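Local coordinates for protein endo-1,4-beta-xylanase D (PDB 1W0N) that probably binds xylan in a calcium-dependent manner through its family 36 carbohydrate-binding module, which belongs to an enzyme that hydrolyses the 1,4-beta-xylosidic backbone, at residues K72-F85 / I100-T114. Numbering follows the deposited sequence.
Sequences KVDLVIGGVTVGSF and ITHATGDQEIKLALT
Asp74 and Thr114 meet where strand 72-77 pairs with the end of strand 107-113, and the aspartate can be followed outward atom by atom. Its CB lies 3.6 Å from Ala112 O, the carbonyl that also accepts the Asp74 N-H. With CG anti to the carbonyl carbon (chi1 -77°), the carboxylate is carried over Thr114, whose side chain it crosses at about a right angle. OD1 takes the proton of Thr114 OG1 at 2.8 Å, met from 65° above the carboxylate plane. One water donates to both OD2 and Thr114 O, and a second lies within hydrogen-bonding distance of OD2 and Leu113 O. A longer bond from Ser84 OG to Thr114 OG1, 3.2 Å, is doubtful because the serine is modelled in two positions.

Backbone evidence for the antiparallel pairing is direct: the strand axes run at 153°, and Val76 exchanges two bonds with Lys110, Val76 N to Lys110 O being 2.8 Å long. The ladder continues through Gly78 N to Glu108 O, just as strand 72-77 enters the type I' turn that makes it a hairpin with strand 80-85.

Leu75, Ile77, Ile109 and Leu111 occupy the sheet's inner face. Leu75 CD1 touches Leu111 CD2 at 3.8 Å, and Leu111 CD2 also lies at the edge of the Phe85 ring, near its plane. Ile77 CG2 reaches Ile109 CD1 on one hand and His102 CB, 3.8 Å away, on the other. Strands 56-65, 93-101 and 122-130 of the second sheet pack against this face, completing the beta-sandwich. Apolar side chains thus dominate the inner face, whereas the outer face mixes the aliphatic contact of Val76 CG2 with Lys110 CE and the polar, water-linked Asp74-Thr114 end.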
ATOM      1  N   LYS A  72       9.712  -0.730   1.953  1.00  7.22           N
ATOM      2  CA  LYS A  72       8.750  -1.753   2.352  1.00  7.67           C
ATOM      3  C   LYS A  72       7.482  -1.088   2.853  1.00  6.82           C
ATOM      4  O   LYS A  72       7.536  -0.136   3.616  1.00  7.59           O
ATOM      5  CB  LYS A  72       9.314  -2.695   3.410  1.00 10.14           C
ATOM      6  CG  LYS A  72      10.209  -3.808   2.774  1.00 13.89           C
ATOM      7  CD  LYS A  72      10.657  -4.769   3.785  1.00 18.00           C
ATOM      8  CE  LYS A  72      11.235  -5.954   3.188  1.00 18.56           C
ATOM      9  NZ  LYS A  72      10.327  -7.077   3.445  1.00 29.20           N
ATOM     10  N   VAL A  73       6.342  -1.639   2.415  1.00  6.51           N
ATOM     11  CA  VAL A  73       5.031  -1.093   2.716  1.00  6.39           C
ATOM     12  C   VAL A  73       4.160  -2.165   3.373  1.00  5.95           C
ATOM     13  O   VAL A  73       3.881  -3.189   2.743  1.00  7.20           O
ATOM     14  CB  VAL A  73       4.353  -0.584   1.424  1.00  6.87           C
ATOM     15  CG1 VAL A  73       2.967  -0.042   1.706  1.00  8.25           C
ATOM     16  CG2 VAL A  73       5.210   0.476   0.741  1.00  7.52           C
ATOM     17  N   ASP A  74       3.739  -1.914   4.607  1.00  6.01           N
ATOM     18  CA  ASP A  74       2.784  -2.790   5.278  1.00  5.92           C
ATOM     19  C   ASP A  74       1.380  -2.600   4.714  1.00  5.93           C
ATOM     20  O   ASP A  74       0.952  -1.472   4.441  1.00  6.85           O
ATOM     21  CB  ASP A  74       2.709  -2.459   6.763  1.00  7.29           C
ATOM     22  CG  ASP A  74       3.871  -2.993   7.588  1.00  9.07           C
ATOM     23  OD1 ASP A  74       4.631  -3.818   7.098  1.00 11.18           O
ATOM     24  OD2 ASP A  74       4.012  -2.589   8.769  1.00 11.76           O
ATOM     25  N   LEU A  75       0.677  -3.719   4.587  1.00  5.82           N
ATOM     26  CA  LEU A  75      -0.746  -3.733   4.304  1.00  6.09           C
ATOM     27  C   LEU A  75      -1.485  -4.087   5.582  1.00  5.82           C
ATOM     28  O   LEU A  75      -1.233  -5.133   6.186  1.00  6.24           O
ATOM     29  CB  LEU A  75      -1.063  -4.756   3.223  1.00  6.74           C
ATOM     30  CG  LEU A  75      -2.535  -4.970   2.908  1.00  7.77           C
ATOM     31  CD1 LEU A  75      -3.197  -3.695   2.410  1.00  9.44           C
ATOM     32  CD2 LEU A  75      -2.704  -6.099   1.900  1.00  9.30           C
ATOM     33  N   VAL A  76      -2.397  -3.200   5.977  1.00  6.37           N
ATOM     34  CA  VAL A  76      -3.181  -3.355   7.190  1.00  6.99           C
ATOM     35  C   VAL A  76      -4.642  -3.478   6.747  1.00  7.06           C
ATOM     36  O   VAL A  76      -5.156  -2.622   6.029  1.00  8.23           O
ATOM     37  CB  VAL A  76      -2.977  -2.200   8.138  1.00  8.70           C
ATOM     38  CG1 VAL A  76      -3.530  -2.528   9.512  1.00 10.62           C
ATOM     39  CG2 VAL A  76      -1.487  -1.812   8.225  1.00 11.40           C
ATOM     40  N   ILE A  77      -5.304  -4.564   7.141  1.00  7.29           N
ATOM     41  CA  ILE A  77      -6.730  -4.765   6.831  1.00  7.47           C
ATOM     42  C   ILE A  77      -7.444  -4.936   8.151  1.00  8.57           C
ATOM     43  O   ILE A  77      -7.153  -5.861   8.917  1.00  9.77           O
ATOM     44  CB  ILE A  77      -6.959  -6.012   5.936  1.00  7.76           C
ATOM     45  CG1 ILE A  77      -6.191  -5.886   4.617  1.00  8.39           C
ATOM     46  CG2 ILE A  77      -8.463  -6.202   5.685  1.00  8.25           C
ATOM     47  CD1 ILE A  77      -6.311  -7.097   3.716  1.00  9.94           C
ATOM     48  N   GLY A  78      -8.393  -4.058   8.439  1.00  9.22           N
ATOM     49  CA  GLY A  78      -9.110  -4.133   9.679  1.00 10.83           C
ATOM     50  C   GLY A  78      -8.219  -4.085  10.888  1.00 12.04           C
ATOM     51  O   GLY A  78      -8.507  -4.773  11.872  1.00 14.31           O
ATOM     52  N   GLY A  79      -7.138  -3.309  10.807  1.00 12.09           N
ATOM     53  CA  GLY A  79      -6.195  -3.171  11.882  1.00 13.24           C
ATOM     54  C   GLY A  79      -5.138  -4.262  11.995  1.00 13.04           C
ATOM     55  O   GLY A  79      -4.243  -4.127  12.815  1.00 15.73           O
ATOM     56  N   VAL A  80      -5.235  -5.289  11.157  1.00 11.63           N
ATOM     57  CA  VAL A  80      -4.280  -6.379  11.177  1.00 11.70           C
ATOM     58  C   VAL A  80      -3.244  -6.147  10.095  1.00 10.24           C
ATOM     59  O   VAL A  80      -3.603  -6.018   8.930  1.00  9.33           O
ATOM     60  CB  VAL A  80      -4.974  -7.747  10.920  1.00 12.53           C
ATOM     61  CG1 VAL A  80      -3.967  -8.874  10.965  1.00 13.21           C
ATOM     62  CG2 VAL A  80      -6.123  -7.999  11.869  1.00 13.93           C
ATOM     63  N   THR A  81      -1.956  -6.148  10.464  1.00 10.15           N
ATOM     64  CA  THR A  81      -0.901  -6.102   9.448  1.00  9.02           C
ATOM     65  C   THR A  81      -0.790  -7.496   8.860  1.00  8.85           C
ATOM     66  O   THR A  81      -0.360  -8.428   9.536  1.00 11.52           O
ATOM     67  CB  THR A  81       0.426  -5.637  10.033  1.00 10.59           C
ATOM     68  OG1 THR A  81       0.307  -4.288  10.527  1.00 12.96           O
ATOM     69  CG2 THR A  81       1.512  -5.627   8.965  1.00 10.81           C
ATOM     70  N   VAL A  82      -1.202  -7.635   7.600  1.00  8.13           N
ATOM     71  CA  VAL A  82      -1.326  -8.946   6.962  1.00  8.67           C
ATOM     72  C   VAL A  82      -0.092  -9.343   6.169  1.00  8.56           C
ATOM     73  O   VAL A  82       0.040 -10.511   5.784  1.00 10.13           O
ATOM     74  CB  VAL A  82      -2.564  -9.055   6.064  1.00  9.16           C
ATOM     75  CG1 VAL A  82      -3.841  -8.825   6.867  1.00 11.12           C
ATOM     76  CG2 VAL A  82      -2.483  -8.102   4.868  1.00  8.97           C
ATOM     77  N   GLY A  83       0.807  -8.400   5.927  1.00  8.16           N
ATOM     78  CA  GLY A  83       2.015  -8.666   5.173  1.00  7.97           C
ATOM     79  C   GLY A  83       2.615  -7.338   4.729  1.00  7.38           C
ATOM     80  O   GLY A  83       2.069  -6.277   5.008  1.00  7.33           O
ATOM     81  N   SER A  84       3.764  -7.436   4.052  1.00  7.76           N
ATOM     82  CA  SER A  84       4.457  -6.269   3.560  1.00  8.33           C
ATOM     83  C   SER A  84       4.904  -6.457   2.122  1.00  8.07           C
ATOM     84  O   SER A  84       5.475  -7.474   1.784  1.00 10.23           O
ATOM     85  CB  SER A  84       5.683  -5.882   4.442  1.00 11.08           C
ATOM     86  OG  SER A  84       6.807  -5.298   3.879  0.33 15.68           O
ATOM     87  N   PHE A  85       4.737  -5.428   1.320  1.00  6.05           N
ATOM     88  CA  PHE A  85       5.216  -5.390  -0.041  1.00  5.85           C
ATOM     89  C   PHE A  85       6.627  -4.800  -0.072  1.00  6.00           C
ATOM     90  O   PHE A  85       6.913  -3.808   0.586  1.00  7.38           O
ATOM     91  CB  PHE A  85       4.321  -4.483  -0.892  1.00  6.18           C
ATOM     92  CG  PHE A  85       2.887  -4.942  -0.964  1.00  6.00           C
ATOM     93  CD1 PHE A  85       2.507  -5.981  -1.798  1.00  6.30           C
ATOM     94  CD2 PHE A  85       1.911  -4.268  -0.248  1.00  6.97           C
ATOM     95  CE1 PHE A  85       1.188  -6.397  -1.898  1.00  6.68           C
ATOM     96  CE2 PHE A  85       0.586  -4.675  -0.345  1.00  7.64           C
ATOM     97  CZ  PHE A  85       0.223  -5.740  -1.157  1.00  7.22           C
ATOM     98  N   ILE A 100      -4.643 -14.106   1.355  1.00  7.07           N
ATOM     99  CA  ILE A 100      -4.696 -13.435   2.632  1.00  7.44           C
ATOM    100  C   ILE A 100      -6.114 -13.507   3.196  1.00  6.80           C
ATOM    101  O   ILE A 100      -7.052 -13.029   2.563  1.00  6.71           O
ATOM    102  CB  ILE A 100      -4.268 -11.976   2.479  1.00  8.45           C
ATOM    103  CG1 ILE A 100      -2.830 -11.849   1.942  1.00 10.27           C
ATOM    104  CG2 ILE A 100      -4.504 -11.195   3.774  1.00 10.43           C
ATOM    105  CD1 ILE A 100      -1.835 -12.264   2.958  0.50 21.69           C
ATOM    106  N   THR A 101      -6.242 -14.099   4.389  1.00  7.07           N
ATOM    107  CA  THR A 101      -7.521 -14.150   5.081  1.00  7.05           C
ATOM    108  C   THR A 101      -7.668 -12.935   5.988  1.00  7.30           C
ATOM    109  O   THR A 101      -6.703 -12.466   6.608  1.00  9.19           O
ATOM    110  CB  THR A 101      -7.654 -15.464   5.865  1.00  7.51           C
ATOM    111  OG1 THR A 101      -7.596 -16.561   4.958  1.00  8.32           O
ATOM    112  CG2 THR A 101      -9.000 -15.546   6.593  1.00  9.19           C
ATOM    113  N   HIS A 102      -8.904 -12.429   6.066  1.00  7.03           N
ATOM    114  CA  HIS A 102      -9.235 -11.243   6.810  1.00  7.72           C
ATOM    115  C   HIS A 102     -10.746 -11.257   7.136  1.00  7.97           C
ATOM    116  O   HIS A 102     -11.479 -12.112   6.645  1.00  8.10           O
ATOM    117  CB  HIS A 102      -8.886  -9.989   5.976  1.00  8.25           C
ATOM    118  CG  HIS A 102      -9.518 -10.011   4.638  1.00  7.72           C
ATOM    119  ND1 HIS A 102     -10.859  -9.709   4.459  1.00  7.64           N
ATOM    120  CD2 HIS A 102      -9.073 -10.437   3.424  1.00  7.58           C
ATOM    121  CE1 HIS A 102     -11.183  -9.938   3.196  1.00  7.15           C
ATOM    122  NE2 HIS A 102     -10.122 -10.374   2.537  1.00  7.08           N
ATOM    123  N   ALA A 103     -11.213 -10.317   7.945  1.00  9.51           N
ATOM    124  CA  ALA A 103     -12.621 -10.214   8.267  1.00 10.37           C
ATOM    125  C   ALA A 103     -13.406  -9.718   7.083  1.00  9.02           C
ATOM    126  O   ALA A 103     -12.888  -9.028   6.184  1.00  9.03           O
ATOM    127  CB  ALA A 103     -12.788  -9.280   9.468  1.00 12.28           C
ATOM    128  N   THR A 104     -14.701 -10.048   7.062  1.00  9.17           N
ATOM    129  CA  THR A 104     -15.586  -9.590   6.026  1.00  8.40           C
ATOM    130  C   THR A 104     -16.332  -8.337   6.490  1.00  7.75           C
ATOM    131  O   THR A 104     -16.106  -7.826   7.612  1.00  8.83           O
ATOM    132  CB  THR A 104     -16.550 -10.706   5.590  1.00  9.15           C
ATOM    133  OG1 THR A 104     -17.379 -11.049   6.700  1.00 10.47           O
ATOM    134  CG2 THR A 104     -15.830 -11.933   5.122  1.00 11.51           C
ATOM    135  N   GLY A 105     -17.217  -7.839   5.646  1.00  7.84           N
ATOM    136  CA  GLY A 105     -17.892  -6.596   5.926  1.00  8.34           C
ATOM    137  C   GLY A 105     -16.993  -5.395   5.646  1.00  7.77           C
ATOM    138  O   GLY A 105     -16.062  -5.496   4.829  1.00  7.86           O
ATOM    139  N   ASP A 106     -17.281  -4.278   6.287  1.00  8.45           N
ATOM    140  CA  ASP A 106     -16.529  -3.058   6.082  1.00  8.53           C
ATOM    141  C   ASP A 106     -15.215  -3.122   6.839  1.00  8.29           C
ATOM    142  O   ASP A 106     -15.213  -3.299   8.061  1.00 10.33           O
ATOM    143  CB  ASP A 106     -17.327  -1.845   6.544  1.00  9.10           C
ATOM    144  CG  ASP A 106     -18.580  -1.682   5.780  1.00 10.16           C
ATOM    145  OD1 ASP A 106     -18.491  -1.605   4.518  1.00 11.77           O
ATOM    146  OD2 ASP A 106     -19.708  -1.656   6.368  1.00 13.21           O
ATOM    147  N   GLN A 107     -14.108  -2.956   6.109  1.00  7.47           N
ATOM    148  CA  GLN A 107     -12.788  -3.027   6.723  1.00  7.63           C
ATOM    149  C   GLN A 107     -11.922  -1.885   6.210  1.00  7.27           C
ATOM    150  O   GLN A 107     -11.865  -1.606   5.019  1.00  8.09           O
ATOM    151  CB  GLN A 107     -12.113  -4.352   6.383  1.00  8.46           C
ATOM    152  CG  GLN A 107     -12.876  -5.573   6.911  1.00  9.80           C
ATOM    153  CD  GLN A 107     -13.021  -5.595   8.433  1.00 11.11           C
ATOM    154  OE1 GLN A 107     -12.181  -5.071   9.144  1.00 14.09           O
ATOM    155  NE2 GLN A 107     -14.073  -6.194   8.911  1.00 11.88           N
ATOM    156  N   GLU A 108     -11.202  -1.256   7.141  1.00  7.56           N
ATOM    157  CA  GLU A 108     -10.215  -0.276   6.746  1.00  7.90           C
ATOM    158  C   GLU A 108      -9.058  -0.968   6.058  1.00  7.29           C
ATOM    159  O   GLU A 108      -8.531  -1.969   6.550  1.00  8.63           O
ATOM    160  CB  GLU A 108      -9.671   0.465   7.956  1.00  9.75           C
ATOM    161  CG  GLU A 108      -8.607   1.505   7.579  1.00 13.00           C
ATOM    162  CD  GLU A 108      -7.868   1.998   8.769  1.00 16.03           C
ATOM    163  OE1 GLU A 108      -7.047   1.238   9.435  1.00 21.44           O
ATOM    164  OE2 GLU A 108      -8.006   3.159   9.127  1.00 20.68           O
ATOM    165  N   ILE A 109      -8.654  -0.405   4.909  1.00  6.62           N
ATOM    166  CA  ILE A 109      -7.452  -0.807   4.196  1.00  6.42           C
ATOM    167  C   ILE A 109      -6.443   0.309   4.371  1.00  6.55           C
ATOM    168  O   ILE A 109      -6.764   1.478   4.097  1.00  7.78           O
ATOM    169  CB  ILE A 109      -7.749  -1.000   2.695  1.00  7.17           C
ATOM    170  CG1 ILE A 109      -8.962  -1.898   2.457  1.00  7.61           C
ATOM    171  CG2 ILE A 109      -6.508  -1.516   1.963  1.00  8.75           C
ATOM    172  CD1 ILE A 109      -8.915  -3.248   3.116  1.00  8.55           C
ATOM    173  N   LYS A 110      -5.248  -0.004   4.844  1.00  6.17           N
ATOM    174  CA  LYS A 110      -4.223   1.009   5.062  1.00  6.54           C
ATOM    175  C   LYS A 110      -2.895   0.502   4.518  1.00  6.05           C
ATOM    176  O   LYS A 110      -2.542  -0.674   4.700  1.00  7.17           O
ATOM    177  CB  LYS A 110      -4.129   1.344   6.536  1.00  7.55           C
ATOM    178  CG  LYS A 110      -3.079   2.372   6.907  1.00  9.44           C
ATOM    179  CD  LYS A 110      -3.135   2.794   8.329  1.00 13.15           C
ATOM    180  CE  LYS A 110      -2.688   1.789   9.273  1.00 19.67           C
ATOM    181  NZ  LYS A 110      -2.621   2.429  10.596  1.00 25.47           N
ATOM    182  N   LEU A 111      -2.165   1.394   3.850  1.00  5.96           N
ATOM    183  CA  LEU A 111      -0.782   1.147   3.461  1.00  5.95           C
ATOM    184  C   LEU A 111       0.090   2.155   4.204  1.00  5.95           C
ATOM    185  O   LEU A 111      -0.209   3.365   4.247  1.00  6.95           O
ATOM    186  CB  LEU A 111      -0.614   1.309   1.947  1.00  6.40           C
ATOM    187  CG  LEU A 111      -1.358   0.277   1.094  1.00  7.36           C
ATOM    188  CD1 LEU A 111      -1.459   0.743  -0.362  1.00  9.75           C
ATOM    189  CD2 LEU A 111      -0.694  -1.091   1.136  1.00  8.17           C
ATOM    190  N   ALA A 112       1.187   1.686   4.789  1.00  6.31           N
ATOM    191  CA  ALA A 112       2.133   2.539   5.548  1.00  6.83           C
ATOM    192  C   ALA A 112       3.493   1.927   5.455  1.00  6.66           C
ATOM    193  O   ALA A 112       3.628   0.724   5.284  1.00  7.54           O
ATOM    194  CB  ALA A 112       1.721   2.652   6.999  1.00  8.10           C
ATOM    195  N   LEU A 113       4.581   2.685   5.579  1.00  7.41           N
ATOM    196  CA  LEU A 113       5.917   2.097   5.606  1.00  7.18           C
ATOM    197  C   LEU A 113       6.054   1.099   6.740  1.00  8.34           C
ATOM    198  O   LEU A 113       5.578   1.337   7.854  1.00  8.85           O
ATOM    199  CB  LEU A 113       6.989   3.167   5.738  1.00  7.27           C
ATOM    200  CG  LEU A 113       7.178   4.112   4.559  1.00  7.80           C
ATOM    201  CD1 LEU A 113       8.226   5.140   4.860  1.00  9.48           C
ATOM    202  CD2 LEU A 113       7.516   3.412   3.305  1.00  8.98           C
ATOM    203  N   THR A 114       6.759   0.002   6.484  1.00  9.67           N
ATOM    204  CA  THR A 114       7.031  -0.997   7.492  1.00 11.57           C
ATOM    205  C   THR A 114       7.920  -0.435   8.653  1.00 12.70           C
ATOM    206  O   THR A 114       7.750  -0.797   9.792  1.00 15.12           O
ATOM    207  CB  THR A 114       7.630  -2.253   6.749  1.00 11.70           C
ATOM    208  OG1 THR A 114       6.786  -2.724   5.728  1.00 12.72           O
ATOM    209  CG2 THR A 114       7.938  -3.393   7.634  1.00 13.53           C
TER
HETATM  210  O   HOH W   1       3.579   0.160   9.379  1.00 22.35           O
HETATM  211  O   HOH W   2       6.015  -2.721  10.530  1.00 23.19           O
HETATM  212  O   HOH W   3      -9.501  -8.324   9.099  1.00 23.30           O
HETATM  213  O   HOH W   4      -6.555  -1.377   8.694  1.00 12.08           O